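Local coordinates for protein succinyl-CoA:3-ketoacid-coenzyme A transferase subunit B (Bacillus subtilis, PDB 3CDK) that probably catalyses the transfer of coenzyme A from succinyl-CoA to a 3-oxo acid, giving a 3-oxoacyl-CoA and succinate, at residues A139-V144 against V171-T176. Residues are numbered along the deposited sequence; the frame is centred on the assembly and turned at random.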
loop_
_atom_site.group_PDB
_atom_site.type_symbol
_atom_site.label_atom_id
_atom_site.label_comp_id
_atom_site.label_asym_id
_atom_site.label_seq_id
_atom_site.Cartn_x
_atom_site.Cartn_y
_atom_site.Cartn_z
ATOM N N ALA B 139 12.235 -11.425 -6.311
ATOM C CA ALA B 139 12.796 -11.254 -7.645
ATOM C C ALA B 139 12.544 -12.516 -8.489
ATOM O O ALA B 139 12.596 -13.631 -7.968
ATOM C CB ALA B 139 14.255 -10.952 -7.555
ATOM N N LYS B 140 12.233 -12.348 -9.774
ATOM C CA LYS B 140 12.033 -13.501 -10.634
ATOM C C LYS B 140 13.308 -14.358 -10.694
ATOM O O LYS B 140 13.245 -15.579 -10.597
ATOM C CB LYS B 140 11.588 -13.090 -12.047
ATOM C CG LYS B 140 10.289 -12.321 -12.071
ATOM C CD LYS B 140 9.831 -11.914 -13.493
ATOM C CE LYS B 140 9.350 -10.434 -13.443
ATOM N NZ LYS B 140 8.127 -10.219 -14.214
ATOM N N ARG B 141 14.463 -13.723 -10.849
ATOM C CA ARG B 141 15.679 -14.488 -10.912
ATOM C C ARG B 141 16.681 -14.088 -9.813
ATOM O O ARG B 141 16.905 -12.905 -9.592
ATOM C CB ARG B 141 16.271 -14.388 -12.309
ATOM C CG ARG B 141 17.568 -15.140 -12.451
ATOM C CD ARG B 141 17.992 -15.144 -13.884
ATOM N NE ARG B 141 19.340 -15.643 -14.083
ATOM C CZ ARG B 141 19.629 -16.921 -14.285
ATOM N NH1 ARG B 141 18.653 -17.827 -14.298
ATOM N NH2 ARG B 141 20.895 -17.288 -14.481
ATOM N N ILE B 142 17.264 -15.081 -9.133
ATOM C CA ILE B 142 18.159 -14.853 -7.993
ATOM C C ILE B 142 19.567 -15.288 -8.341
ATOM O O ILE B 142 19.824 -16.472 -8.680
ATOM C CB ILE B 142 17.707 -15.614 -6.709
ATOM C CG1 ILE B 142 16.265 -15.248 -6.330
ATOM C CG2 ILE B 142 18.686 -15.319 -5.527
ATOM C CD1 ILE B 142 16.085 -13.740 -6.182
ATOM N N VAL B 143 20.482 -14.332 -8.275
ATOM C CA VAL B 143 21.860 -14.600 -8.622
ATOM C C VAL B 143 22.728 -14.095 -7.494
ATOM O O VAL B 143 22.559 -12.942 -7.001
ATOM C CB VAL B 143 22.248 -13.924 -9.953
ATOM C CG1 VAL B 143 23.749 -13.818 -10.094
ATOM C CG2 VAL B 143 21.666 -14.701 -11.120
ATOM N N VAL B 144 23.649 -14.971 -7.098
ATOM C CA VAL B 144 24.605 -14.709 -6.024
ATOM C C VAL B 144 26.036 -14.720 -6.568
ATOM O O VAL B 144 26.420 -15.636 -7.341
ATOM C CB VAL B 144 24.455 -15.759 -4.926
ATOM C CG1 VAL B 144 25.562 -15.672 -3.946
ATOM C CG2 VAL B 144 23.167 -15.546 -4.206
ATOM N N VAL B 171 18.325 -19.572 -4.603
ATOM C CA VAL B 171 19.346 -19.186 -5.558
ATOM C C VAL B 171 19.090 -19.898 -6.851
ATOM O O VAL B 171 18.980 -21.113 -6.852
ATOM C CB VAL B 171 20.748 -19.536 -4.997
ATOM C CG1 VAL B 171 21.854 -19.224 -5.971
ATOM C CG2 VAL B 171 20.956 -18.753 -3.680
ATOM N N HIS B 172 18.954 -19.142 -7.945
ATOM C CA HIS B 172 18.836 -19.748 -9.269
ATOM C C HIS B 172 20.208 -20.006 -9.884
ATOM O O HIS B 172 20.424 -21.035 -10.532
ATOM C CB HIS B 172 17.996 -18.894 -10.223
ATOM C CG HIS B 172 16.582 -18.684 -9.771
ATOM N ND1 HIS B 172 16.151 -17.509 -9.186
ATOM C CD2 HIS B 172 15.506 -19.505 -9.796
ATOM C CE1 HIS B 172 14.868 -17.613 -8.880
ATOM N NE2 HIS B 172 14.454 -18.813 -9.239
ATOM N N ARG B 173 21.142 -19.081 -9.681
ATOM C CA ARG B 173 22.463 -19.215 -10.264
ATOM C C ARG B 173 23.499 -18.712 -9.280
ATOM O O ARG B 173 23.311 -17.647 -8.700
ATOM C CB ARG B 173 22.542 -18.425 -11.580
ATOM C CG ARG B 173 23.939 -18.284 -12.122
ATOM C CD ARG B 173 23.971 -18.014 -13.610
ATOM N NE ARG B 173 23.543 -19.167 -14.405
ATOM C CZ ARG B 173 23.289 -19.123 -15.709
ATOM N NH1 ARG B 173 23.408 -17.986 -16.365
ATOM N NH2 ARG B 173 22.907 -20.209 -16.346
ATOM N N LEU B 174 24.588 -19.461 -9.093
ATOM C CA LEU B 174 25.689 -18.989 -8.265
ATOM C C LEU B 174 26.903 -18.731 -9.135
ATOM O O LEU B 174 27.316 -19.618 -9.904
ATOM C CB LEU B 174 26.035 -20.015 -7.183
ATOM C CG LEU B 174 27.394 -19.890 -6.470
ATOM C CD1 LEU B 174 27.565 -18.572 -5.688
ATOM C CD2 LEU B 174 27.621 -21.076 -5.537
ATOM N N ILE B 175 27.502 -17.544 -9.024
ATOM C CA ILE B 175 28.788 -17.370 -9.678
ATOM C C ILE B 175 29.941 -17.114 -8.686
ATOM O O ILE B 175 29.879 -16.228 -7.836
ATOM C CB ILE B 175 28.774 -16.370 -10.894
ATOM C CG1 ILE B 175 29.491 -15.090 -10.552
ATOM C CG2 ILE B 175 27.365 -16.104 -11.500
ATOM C CD1 ILE B 175 30.347 -14.658 -11.614
ATOM N N THR B 176 30.990 -17.921 -8.774
ATOM C CA THR B 176 32.139 -17.690 -7.918
ATOM C C THR B 176 33.285 -17.173 -8.769
ATOM O O THR B 176 33.089 -16.872 -9.938
ATOM C CB THR B 176 32.574 -18.965 -7.142
ATOM O OG1 THR B 176 33.108 -19.960 -8.048
ATOM C CG2 THR B 176 31.431 -19.522 -6.335
#
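Val143 pairs with Arg173, and Val144 with Leu174, where strands 141-144 and 173-175 run parallel, their axes 21° apart. Val144 N donates to Arg173 O, and Ile175 N donates to Val144 O at 2.8 Å. Ile142 O takes two donors, Arg173 N at 3.1 Å and His172 N at 2.9 Å. His172 comes just before strand 173-175, and its side chain adds a further bond to the same neighbour. Its CG is anti to its own carbonyl carbon (chi1 -61°), which brings the ring over to Ile142. There His172 ND1 accepts from Ile142 N at 2.7 Å, with the donor near the ring plane. With an alanine in place of His172, Ile142 N would probably lose this acceptor. Both strands belong to the large mixed sheet of the CoA-transferase fold, with strand 102-105 beside 141-145 and strand 179-184 beside 173-175. On one face of the sheet, Val144 CG1 meets Leu174 CD1 and Val144 CG2 meets Val171 CG2, both at 3.9 Å. On the other face, Arg141 NH2 lies over one face of the Arg173 guanidinium, toward its rim, 3.2 Å from Arg173 NH1. The two planes are 87° apart. Glu18 forms salt bridges with both arginines and probably offsets their like charges; Asp182 pairs with Arg173 NE.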